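Local structure of STU0660 (Streptococcus thermophilus, 3ZTH) at residues I20-G25 against R252-L257; I256-V261 against L300-L305; E262-V267 against Q323-S328. The protein is a large Csn2-type Cas protein of CRISPR-mediated bacterial immunity that binds magnesium ions and probably DNA. One frame throughout, in Å; residues are numbered along the deposited sequence.

Contact 1: residues I20-G25 against R252-L257; sequences ITQIVG and RFVNIL
The amide of Asn-255 meets Thr-21 through its nitrogen: ND2 sits 3.6 Å from the CG2 methyl of Thr-21. This is packing, not a bond; OD1 of the same amide accepts from the backbone N of Asn-16. The second amide, that of Gln-22, projects from the opposite side of the sheet. Its NE2 lies 3.9 Å from CG2 of Val-254 and donates to the carbonyl of Lys-245. The Phe-253 ring leads away from the neighbouring strand, and its CB does the touching, 3.7 Å from Ile-20 O. Thr-21 OG1 lies beside the backbone N (chi1 -57°) and bonds with Gly-18 N. This leaves the CG2 methyl anti to the Thr-21 N and 3.4 Å from Phe-253 O. Beyond Asn-255 on the same face, Ile-23 CG2 packs on Leu-257 CD2.

The two strands are parallel. Gln-22 and Val-24 each use both N and O on segment 252-257. Gln-22 N donates to Phe-253 O, and Asn-255 N donates to Gln-22 O at 2.7 Å. Val-24 N reaches Asn-255 O at 2.9 Å with an almost straight bond of 177°. Leu-257 N closes the ladder on Val-24 O. Strand 232-237 takes the other edge of strand 20-24.

The chemistry is that of a buried beta core with its amides satisfied. The ladder runs to the end of strand 20-24. Gly-25 follows with phi 136°, where a CB would jam against Val-24 O and Leu-257 O. Then comes the magnesium ligand Gln-26. A strand leading into such a glycine is consistent with the P-loop NTPase clan.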
loop_
_atom_site.group_PDB
_atom_site.type_symbol
_atom_site.label_atom_id
_atom_site.label_comp_id
_atom_site.label_asym_id
_atom_site.label_seq_id
_atom_site.Cartn_x
_atom_site.Cartn_y
_atom_site.Cartn_z
ATOM N N ILE A 20 -22.522 -19.925 -32.084
ATOM C CA ILE A 20 -21.167 -20.437 -32.140
ATOM C C ILE A 20 -20.454 -19.787 -33.320
ATOM O O ILE A 20 -20.708 -20.107 -34.482
ATOM C CB ILE A 20 -21.146 -21.981 -32.262
ATOM C CG1 ILE A 20 -21.714 -22.601 -30.981
ATOM C CG2 ILE A 20 -19.717 -22.480 -32.448
ATOM C CD1 ILE A 20 -21.660 -24.106 -30.950
ATOM N N THR A 21 -19.575 -18.847 -33.002
ATOM C CA THR A 21 -18.803 -18.114 -33.999
ATOM C C THR A 21 -17.362 -18.634 -34.074
ATOM O O THR A 21 -16.728 -18.878 -33.042
ATOM C CB THR A 21 -18.757 -16.612 -33.640
ATOM O OG1 THR A 21 -20.091 -16.112 -33.524
ATOM C CG2 THR A 21 -18.003 -15.815 -34.711
ATOM N N GLN A 22 -16.849 -18.792 -35.291
ATOM C CA GLN A 22 -15.479 -19.268 -35.493
ATOM C C GLN A 22 -14.681 -18.317 -36.385
ATOM O O GLN A 22 -15.084 -17.997 -37.503
ATOM C CB GLN A 22 -15.482 -20.670 -36.106
ATOM C CG GLN A 22 -16.180 -21.722 -35.242
ATOM C CD GLN A 22 -16.246 -23.082 -35.914
ATOM O OE1 GLN A 22 -15.302 -23.878 -35.848
ATOM N NE2 GLN A 22 -17.361 -23.349 -36.580
ATOM N N ILE A 23 -13.549 -17.856 -35.872
ATOM C CA ILE A 23 -12.692 -16.941 -36.603
ATOM C C ILE A 23 -11.466 -17.720 -37.036
ATOM O O ILE A 23 -10.718 -18.235 -36.209
ATOM C CB ILE A 23 -12.298 -15.733 -35.720
ATOM C CG1 ILE A 23 -13.538 -14.878 -35.458
ATOM C CG2 ILE A 23 -11.227 -14.887 -36.411
ATOM C CD1 ILE A 23 -13.315 -13.759 -34.489
ATOM N N VAL A 24 -11.274 -17.800 -38.346
ATOM C CA VAL A 24 -10.172 -18.552 -38.933
ATOM C C VAL A 24 -9.468 -17.693 -39.983
ATOM O O VAL A 24 -9.899 -16.577 -40.258
ATOM C CB VAL A 24 -10.731 -19.828 -39.590
ATOM C CG1 VAL A 24 -9.675 -20.503 -40.388
ATOM C CG2 VAL A 24 -11.251 -20.782 -38.523
ATOM N N GLY A 25 -8.393 -18.199 -40.575
ATOM C CA GLY A 25 -7.709 -17.412 -41.584
ATOM C C GLY A 25 -6.202 -17.428 -41.437
ATOM O O GLY A 25 -5.674 -17.796 -40.390
ATOM N N ARG A 252 -22.643 -19.631 -41.528
ATOM C CA ARG A 252 -22.568 -18.193 -41.744
ATOM C C ARG A 252 -21.730 -17.450 -40.705
ATOM O O ARG A 252 -21.316 -16.314 -40.925
ATOM C CB ARG A 252 -23.985 -17.610 -41.781
ATOM C CG ARG A 252 -24.752 -17.960 -43.056
ATOM C CD ARG A 252 -26.170 -17.383 -43.069
ATOM N NE ARG A 252 -27.031 -18.009 -42.064
ATOM C CZ ARG A 252 -27.495 -17.398 -40.975
ATOM N NH1 ARG A 252 -27.185 -16.125 -40.739
ATOM N NH2 ARG A 252 -28.265 -18.064 -40.118
ATOM N N PHE A 253 -21.463 -18.093 -39.575
ATOM C CA PHE A 253 -20.690 -17.449 -38.533
ATOM C C PHE A 253 -19.220 -17.841 -38.529
ATOM O O PHE A 253 -18.488 -17.573 -37.569
ATOM C CB PHE A 253 -21.365 -17.712 -37.193
ATOM C CG PHE A 253 -22.822 -17.379 -37.217
ATOM C CD1 PHE A 253 -23.241 -16.085 -37.536
ATOM C CD2 PHE A 253 -23.782 -18.370 -37.033
ATOM C CE1 PHE A 253 -24.591 -15.784 -37.681
ATOM C CE2 PHE A 253 -25.142 -18.080 -37.176
ATOM C CZ PHE A 253 -25.548 -16.790 -37.501
ATOM N N VAL A 254 -18.797 -18.476 -39.615
ATOM C CA VAL A 254 -17.406 -18.849 -39.782
ATOM C C VAL A 254 -16.819 -17.654 -40.507
ATOM O O VAL A 254 -17.134 -17.408 -41.665
ATOM C CB VAL A 254 -17.247 -20.091 -40.654
ATOM C CG1 VAL A 254 -15.790 -20.295 -40.995
ATOM C CG2 VAL A 254 -17.791 -21.306 -39.927
ATOM N N ASN A 255 -15.990 -16.893 -39.808
ATOM C CA ASN A 255 -15.376 -15.711 -40.387
ATOM C C ASN A 255 -13.940 -15.976 -40.830
ATOM O O ASN A 255 -13.094 -16.389 -40.028
ATOM C CB ASN A 255 -15.424 -14.567 -39.370
ATOM C CG ASN A 255 -16.845 -14.060 -39.127
ATOM O OD1 ASN A 255 -17.367 -13.235 -39.885
ATOM N ND2 ASN A 255 -17.481 -14.571 -38.083
ATOM N N ILE A 256 -13.673 -15.745 -42.110
ATOM C CA ILE A 256 -12.344 -15.958 -42.663
ATOM C C ILE A 256 -11.594 -14.636 -42.659
ATOM O O ILE A 256 -12.027 -13.677 -43.294
ATOM C CB ILE A 256 -12.418 -16.454 -44.120
ATOM C CG1 ILE A 256 -13.407 -17.613 -44.229
ATOM C CG2 ILE A 256 -11.032 -16.887 -44.599
ATOM C CD1 ILE A 256 -13.666 -18.054 -45.654
ATOM N N LEU A 257 -10.482 -14.588 -41.938
ATOM C CA LEU A 257 -9.658 -13.389 -41.866
ATOM C C LEU A 257 -8.303 -13.642 -42.525
ATOM O O LEU A 257 -7.372 -14.128 -41.874
ATOM C CB LEU A 257 -9.454 -12.977 -40.405
ATOM C CG LEU A 257 -10.349 -11.834 -39.903
ATOM C CD1 LEU A 257 -11.809 -12.204 -40.117
ATOM C CD2 LEU A 257 -10.070 -11.534 -38.425
#

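Contact 2: residues I256-V261 against L300-L305; sequences ILSDQV and LLTKML
Ile-256 packs on Leu-300 and Leu-301 with CB, CG2 and CD1. Its CB lies 4.2 Å from CD1 of Leu-301. The CG2 branch meets that same methyl and also approaches Leu-300 O. The other branch ends in CD1, which rests 3.6 Å from CD1 of Leu-300. The Ile-256 and Leu-301 side chains cross at about a right angle, and Leu-301 CD1 also reaches Gln-260 O.

Ser-258 brings in the polar part. Its OG is within hydrogen-bonding distance of both Thr-302 OG1, at 2.7 Å, and Leu-300 O, at 3.1 Å. The same OG accepts from the backbone N of Gln-26.

Asp-259 N donates to Leu-301 O at 2.8 Å, with a bent N-H angle of 142°. Asp-259 OD2 takes the N-H of Lys-303. The modelled separation there, 2.4 Å, is very short and its exact value is doubtful.

The apolar side thus joins the sheet to segment 300-305. Ser-258, bonded to the backbone of Gln-26, and Thr-302, packed on that residue, probably help to position this magnesium ligand.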
loop_
_atom_site.group_PDB
_atom_site.type_symbol
_atom_site.label_atom_id
_atom_site.label_comp_id
_atom_site.label_asym_id
_atom_site.label_seq_id
_atom_site.Cartn_x
_atom_site.Cartn_y
_atom_site.Cartn_z
ATOM N N ILE A 256 -13.673 -15.745 -42.110
ATOM C CA ILE A 256 -12.344 -15.958 -42.663
ATOM C C ILE A 256 -11.594 -14.636 -42.659
ATOM O O ILE A 256 -12.027 -13.677 -43.294
ATOM C CB ILE A 256 -12.418 -16.454 -44.120
ATOM C CG1 ILE A 256 -13.407 -17.613 -44.229
ATOM C CG2 ILE A 256 -11.032 -16.887 -44.599
ATOM C CD1 ILE A 256 -13.666 -18.054 -45.654
ATOM N N LEU A 257 -10.482 -14.588 -41.938
ATOM C CA LEU A 257 -9.658 -13.389 -41.866
ATOM C C LEU A 257 -8.303 -13.642 -42.525
ATOM O O LEU A 257 -7.372 -14.128 -41.874
ATOM C CB LEU A 257 -9.454 -12.977 -40.405
ATOM C CG LEU A 257 -10.349 -11.834 -39.903
ATOM C CD1 LEU A 257 -11.809 -12.204 -40.117
ATOM C CD2 LEU A 257 -10.070 -11.534 -38.425
ATOM N N SER A 258 -8.185 -13.323 -43.813
ATOM C CA SER A 258 -6.923 -13.532 -44.531
ATOM C C SER A 258 -6.496 -12.270 -45.267
ATOM O O SER A 258 -6.435 -11.199 -44.669
ATOM C CB SER A 258 -7.039 -14.694 -45.528
ATOM O OG SER A 258 -7.046 -15.961 -44.879
ATOM N N ASP A 259 -6.176 -12.390 -46.552
ATOM C CA ASP A 259 -5.788 -11.205 -47.312
ATOM C C ASP A 259 -7.031 -10.336 -47.455
ATOM O O ASP A 259 -6.963 -9.182 -47.872
ATOM C CB ASP A 259 -5.242 -11.574 -48.692
ATOM C CG ASP A 259 -3.948 -12.350 -48.617
ATOM O OD1 ASP A 259 -3.155 -12.116 -47.685
ATOM O OD2 ASP A 259 -3.712 -13.192 -49.504
ATOM N N GLN A 260 -8.171 -10.914 -47.099
ATOM C CA GLN A 260 -9.443 -10.213 -47.137
ATOM C C GLN A 260 -10.332 -10.819 -46.066
ATOM O O GLN A 260 -10.021 -11.887 -45.528
ATOM C CB GLN A 260 -10.095 -10.347 -48.519
ATOM C CG GLN A 260 -10.140 -9.029 -49.291
ATOM C CD GLN A 260 -9.828 -9.203 -50.762
ATOM O OE1 GLN A 260 -10.435 -10.036 -51.446
ATOM N NE2 GLN A 260 -8.875 -8.416 -51.261
ATOM N N VAL A 261 -11.418 -10.126 -45.739
ATOM C CA VAL A 261 -12.344 -10.613 -44.732
ATOM C C VAL A 261 -13.720 -10.924 -45.319
ATOM O O VAL A 261 -14.332 -10.083 -45.975
ATOM C CB VAL A 261 -12.499 -9.591 -43.574
ATOM C CG1 VAL A 261 -13.543 -10.084 -42.567
ATOM C CG2 VAL A 261 -11.169 -9.410 -42.863
ATOM N N LEU A 300 -8.688 -19.836 -47.466
ATOM C CA LEU A 300 -9.345 -19.028 -48.485
ATOM C C LEU A 300 -8.907 -17.575 -48.417
ATOM O O LEU A 300 -8.446 -17.110 -47.382
ATOM C CB LEU A 300 -10.862 -19.120 -48.316
ATOM C CG LEU A 300 -11.392 -20.552 -48.436
ATOM C CD1 LEU A 300 -12.870 -20.605 -48.105
ATOM C CD2 LEU A 300 -11.130 -21.061 -49.853
ATOM N N LEU A 301 -9.049 -16.860 -49.529
ATOM C CA LEU A 301 -8.693 -15.442 -49.591
ATOM C C LEU A 301 -7.248 -15.199 -49.163
ATOM O O LEU A 301 -6.945 -14.210 -48.501
ATOM C CB LEU A 301 -9.633 -14.629 -48.693
ATOM C CG LEU A 301 -11.080 -15.133 -48.616
ATOM C CD1 LEU A 301 -11.864 -14.288 -47.620
ATOM C CD2 LEU A 301 -11.727 -15.095 -49.985
ATOM N N THR A 302 -6.356 -16.101 -49.540
ATOM C CA THR A 302 -4.959 -15.946 -49.169
ATOM C C THR A 302 -4.028 -16.187 -50.341
ATOM O O THR A 302 -3.972 -17.300 -50.873
ATOM C CB THR A 302 -4.536 -16.937 -48.047
ATOM O OG1 THR A 302 -5.394 -16.792 -46.911
ATOM C CG2 THR A 302 -3.108 -16.655 -47.616
ATOM N N LYS A 303 -3.316 -15.150 -50.762
ATOM C CA LYS A 303 -2.355 -15.332 -51.830
ATOM C C LYS A 303 -1.195 -15.926 -51.054
ATOM O O LYS A 303 -0.626 -15.266 -50.187
ATOM C CB LYS A 303 -1.925 -14.007 -52.449
ATOM C CG LYS A 303 -0.957 -14.216 -53.596
ATOM C CD LYS A 303 -0.204 -12.953 -53.975
ATOM C CE LYS A 303 0.793 -13.247 -55.095
ATOM N NZ LYS A 303 1.617 -12.057 -55.458
HETATM N N MSE A 304 -0.848 -17.171 -51.349
HETATM C CA MSE A 304 0.223 -17.820 -50.616
HETATM C C MSE A 304 1.533 -18.015 -51.347
HETATM O O MSE A 304 1.566 -18.271 -52.548
HETATM C CB MSE A 304 -0.283 -19.148 -50.070
HETATM C CG MSE A 304 -1.332 -18.939 -48.998
HETATM SE SE MSE A 304 -2.119 -20.535 -48.296
HETATM C CE MSE A 304 -3.207 -20.965 -49.844
ATOM N N LEU A 305 2.616 -17.883 -50.589
ATOM C CA LEU A 305 3.969 -18.027 -51.103
ATOM C C LEU A 305 4.269 -19.498 -51.373
ATOM O O LEU A 305 4.924 -19.841 -52.357
ATOM C CB LEU A 305 4.954 -17.465 -50.076
ATOM C CG LEU A 305 6.414 -17.286 -50.491
ATOM C CD1 LEU A 305 6.497 -16.468 -51.775
ATOM C CD2 LEU A 305 7.170 -16.598 -49.357
#

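Contact 3: residues E262-V267 against Q323-S328; sequences EHLYDV and QLFHFS
The backbones of Glu-262 and Phe-325 stay well apart, with CA atoms 8.1 Å from each other, so side chains bridge the gap. Phe-325 does most of the work. Its CG is anti to the carbonyl carbon (chi1 -75°), and the ring reaches back toward segment 262-267 with CD1, CE1 and CZ in front.

Glu-262 comes to this ring with its aliphatic part. CB lies 3.9 Å from Phe-325 CE1, and CG is equally near CD1. The chain then bends at chi2, and the carboxylate plane is turned 32° from the ring plane. The two side chains run antiparallel past one another.

Tyr-265 comes from the opposite side of the Phe-325 ring plane to Glu-262. The two ring planes are nearly parallel, 7° apart, but the centroids are 5.3 Å apart and the rings are offset, with little overlap. The closest approach is Tyr-265 CE2 to Phe-325 CE1, 3.8 Å. Tyr-265 also makes an edge-to-face pair with Phe-269 of helix 267-277.

His-263 O lies at the edge of the Phe-325 ring, near its plane, 3.9 Å from CE1. Leu-264 CD2 approaches CZ more loosely. His-263 ND1 donates to Leu-264 O at 2.9 Å, which ties the imidazole to its own chain. Leu-301 adds to the apolar surroundings by touching both Phe-325 and Glu-262.

Phe-325 follows directly on helix 312-324, whose end is a Schellman motif. His-326, with positive phi, is the C-prime residue. Its N bonds to Gln-323 O, and Phe-327 N bonds to Asn-322 O. The contact thus docks a Schellman-terminated helix end onto the outer strand 261-263 of the sheet.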
loop_
_atom_site.group_PDB
_atom_site.type_symbol
_atom_site.label_atom_id
_atom_site.label_comp_id
_atom_site.label_asym_id
_atom_site.label_seq_id
_atom_site.Cartn_x
_atom_site.Cartn_y
_atom_site.Cartn_z
ATOM N N GLU A 262 -14.197 -12.141 -45.075
ATOM C CA GLU A 262 -15.504 -12.587 -45.550
ATOM C C GLU A 262 -15.990 -13.676 -44.603
ATOM O O GLU A 262 -15.189 -14.312 -43.918
ATOM C CB GLU A 262 -15.400 -13.212 -46.946
ATOM C CG GLU A 262 -14.720 -12.365 -48.019
ATOM C CD GLU A 262 -15.597 -11.235 -48.569
ATOM O OE1 GLU A 262 -16.788 -11.128 -48.184
ATOM O OE2 GLU A 262 -15.079 -10.450 -49.400
ATOM N N HIS A 263 -17.298 -13.887 -44.542
ATOM C CA HIS A 263 -17.819 -14.969 -43.724
ATOM C C HIS A 263 -18.462 -15.937 -44.710
ATOM O O HIS A 263 -18.862 -15.529 -45.802
ATOM C CB HIS A 263 -18.818 -14.464 -42.678
ATOM C CG HIS A 263 -20.007 -13.758 -43.244
ATOM N ND1 HIS A 263 -20.958 -14.397 -44.011
ATOM C CD2 HIS A 263 -20.432 -12.480 -43.107
ATOM C CE1 HIS A 263 -21.920 -13.543 -44.317
ATOM N NE2 HIS A 263 -21.625 -12.373 -43.780
ATOM N N LEU A 264 -18.511 -17.221 -44.363
ATOM C CA LEU A 264 -19.102 -18.213 -45.257
ATOM C C LEU A 264 -20.598 -17.983 -45.421
ATOM O O LEU A 264 -21.222 -17.238 -44.648
ATOM C CB LEU A 264 -18.870 -19.636 -44.733
ATOM C CG LEU A 264 -17.438 -20.191 -44.722
ATOM C CD1 LEU A 264 -17.441 -21.607 -44.173
ATOM C CD2 LEU A 264 -16.863 -20.166 -46.125
ATOM N N TYR A 265 -21.157 -18.622 -46.444
ATOM C CA TYR A 265 -22.585 -18.542 -46.742
ATOM C C TYR A 265 -23.198 -19.825 -46.181
ATOM O O TYR A 265 -22.531 -20.571 -45.461
ATOM C CB TYR A 265 -22.822 -18.518 -48.257
ATOM C CG TYR A 265 -22.164 -17.385 -49.018
ATOM C CD1 TYR A 265 -22.547 -16.052 -48.819
ATOM C CD2 TYR A 265 -21.198 -17.653 -49.987
ATOM C CE1 TYR A 265 -21.989 -15.017 -49.577
ATOM C CE2 TYR A 265 -20.631 -16.631 -50.752
ATOM C CZ TYR A 265 -21.033 -15.319 -50.545
ATOM O OH TYR A 265 -20.489 -14.327 -51.338
ATOM N N ASP A 266 -24.463 -20.080 -46.502
ATOM C CA ASP A 266 -25.105 -21.310 -46.051
ATOM C C ASP A 266 -24.445 -22.432 -46.840
ATOM O O ASP A 266 -24.034 -22.231 -47.988
ATOM C CB ASP A 266 -26.607 -21.292 -46.343
ATOM C CG ASP A 266 -27.356 -20.293 -45.485
ATOM O OD1 ASP A 266 -27.360 -20.445 -44.242
ATOM O OD2 ASP A 266 -27.944 -19.349 -46.057
ATOM N N VAL A 267 -24.338 -23.602 -46.217
ATOM C CA VAL A 267 -23.715 -24.767 -46.837
ATOM C C VAL A 267 -24.422 -25.248 -48.109
ATOM O O VAL A 267 -23.774 -25.507 -49.123
ATOM C CB VAL A 267 -23.644 -25.937 -45.831
ATOM C CG1 VAL A 267 -22.847 -27.090 -46.416
ATOM C CG2 VAL A 267 -23.022 -25.450 -44.529
ATOM N N GLN A 323 -12.912 -18.403 -56.092
ATOM C CA GLN A 323 -13.572 -17.733 -57.199
ATOM C C GLN A 323 -14.927 -17.150 -56.781
ATOM O O GLN A 323 -15.282 -16.048 -57.200
ATOM C CB GLN A 323 -13.751 -18.704 -58.370
ATOM C CG GLN A 323 -14.324 -18.043 -59.602
ATOM C CD GLN A 323 -14.255 -18.912 -60.841
ATOM O OE1 GLN A 323 -14.722 -18.512 -61.911
ATOM N NE2 GLN A 323 -13.669 -20.103 -60.712
ATOM N N LEU A 324 -15.675 -17.879 -55.951
ATOM C CA LEU A 324 -16.982 -17.413 -55.484
ATOM C C LEU A 324 -16.866 -16.143 -54.661
ATOM O O LEU A 324 -17.847 -15.427 -54.461
ATOM C CB LEU A 324 -17.680 -18.482 -54.643
ATOM C CG LEU A 324 -18.074 -19.774 -55.355
ATOM C CD1 LEU A 324 -19.014 -20.534 -54.449
ATOM C CD2 LEU A 324 -18.765 -19.489 -56.690
ATOM N N PHE A 325 -15.666 -15.877 -54.164
ATOM C CA PHE A 325 -15.418 -14.680 -53.378
ATOM C C PHE A 325 -14.632 -13.700 -54.237
ATOM O O PHE A 325 -14.170 -12.668 -53.769
ATOM C CB PHE A 325 -14.638 -15.030 -52.110
ATOM C CG PHE A 325 -15.475 -15.697 -51.054
ATOM C CD1 PHE A 325 -16.425 -14.973 -50.345
ATOM C CD2 PHE A 325 -15.324 -17.048 -50.776
ATOM C CE1 PHE A 325 -17.212 -15.587 -49.376
ATOM C CE2 PHE A 325 -16.105 -17.667 -49.811
ATOM C CZ PHE A 325 -17.051 -16.938 -49.109
ATOM N N HIS A 326 -14.495 -14.037 -55.509
ATOM C CA HIS A 326 -13.776 -13.193 -56.436
ATOM C C HIS A 326 -12.322 -13.013 -56.016
ATOM O O HIS A 326 -11.710 -11.984 -56.301
ATOM C CB HIS A 326 -14.464 -11.833 -56.547
ATOM C CG HIS A 326 -15.871 -11.916 -57.045
ATOM N ND1 HIS A 326 -16.196 -12.470 -58.264
ATOM C CD2 HIS A 326 -17.041 -11.531 -56.482
ATOM C CE1 HIS A 326 -17.506 -12.425 -58.431
ATOM N NE2 HIS A 326 -18.043 -11.860 -57.365
ATOM N N PHE A 327 -11.771 -14.004 -55.322
ATOM C CA PHE A 327 -10.375 -13.930 -54.922
ATOM C C PHE A 327 -9.614 -14.703 -55.993
ATOM O O PHE A 327 -10.000 -15.820 -56.351
ATOM C CB PHE A 327 -10.160 -14.566 -53.554
ATOM C CG PHE A 327 -8.855 -14.186 -52.918
ATOM C CD1 PHE A 327 -8.678 -12.921 -52.375
ATOM C CD2 PHE A 327 -7.790 -15.080 -52.888
ATOM C CE1 PHE A 327 -7.460 -12.555 -51.814
ATOM C CE2 PHE A 327 -6.570 -14.718 -52.327
ATOM C CZ PHE A 327 -6.406 -13.461 -51.792
ATOM N N SER A 328 -8.529 -14.113 -56.487
ATOM C CA SER A 328 -7.726 -14.697 -57.563
ATOM C C SER A 328 -6.781 -15.874 -57.282
ATOM O O SER A 328 -6.409 -16.595 -58.210
ATOM C CB SER A 328 -6.914 -13.590 -58.236
ATOM O OG SER A 328 -5.960 -13.046 -57.330
#

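In the fold
Contacts 1, 2 and 3 lie close together, with centres 11 to 13 Å apart. All reach the 254-257/261-263 end of one mixed sheet. Strand 254-257 is parallel to strand 20-24 and antiparallel to 261-263. In strand order 20-24, 254-257, 261-263, contact 1 lies inside and contact 3 at the outermost strand of this chain. Contacts 1 and 2 share Ile-256 and Leu-257. Backbone pairing of Ile-256 with Glu-262 joins contact 3 to both. Along the chain, 20-25 comes first. The next three segments form one unbroken run, 252-267, and 300-305 and 323-328 come last. The C-terminal part thus folds back on the sheet. Contacts 1 and 2 both lie next to the magnesium ligand Gln-26.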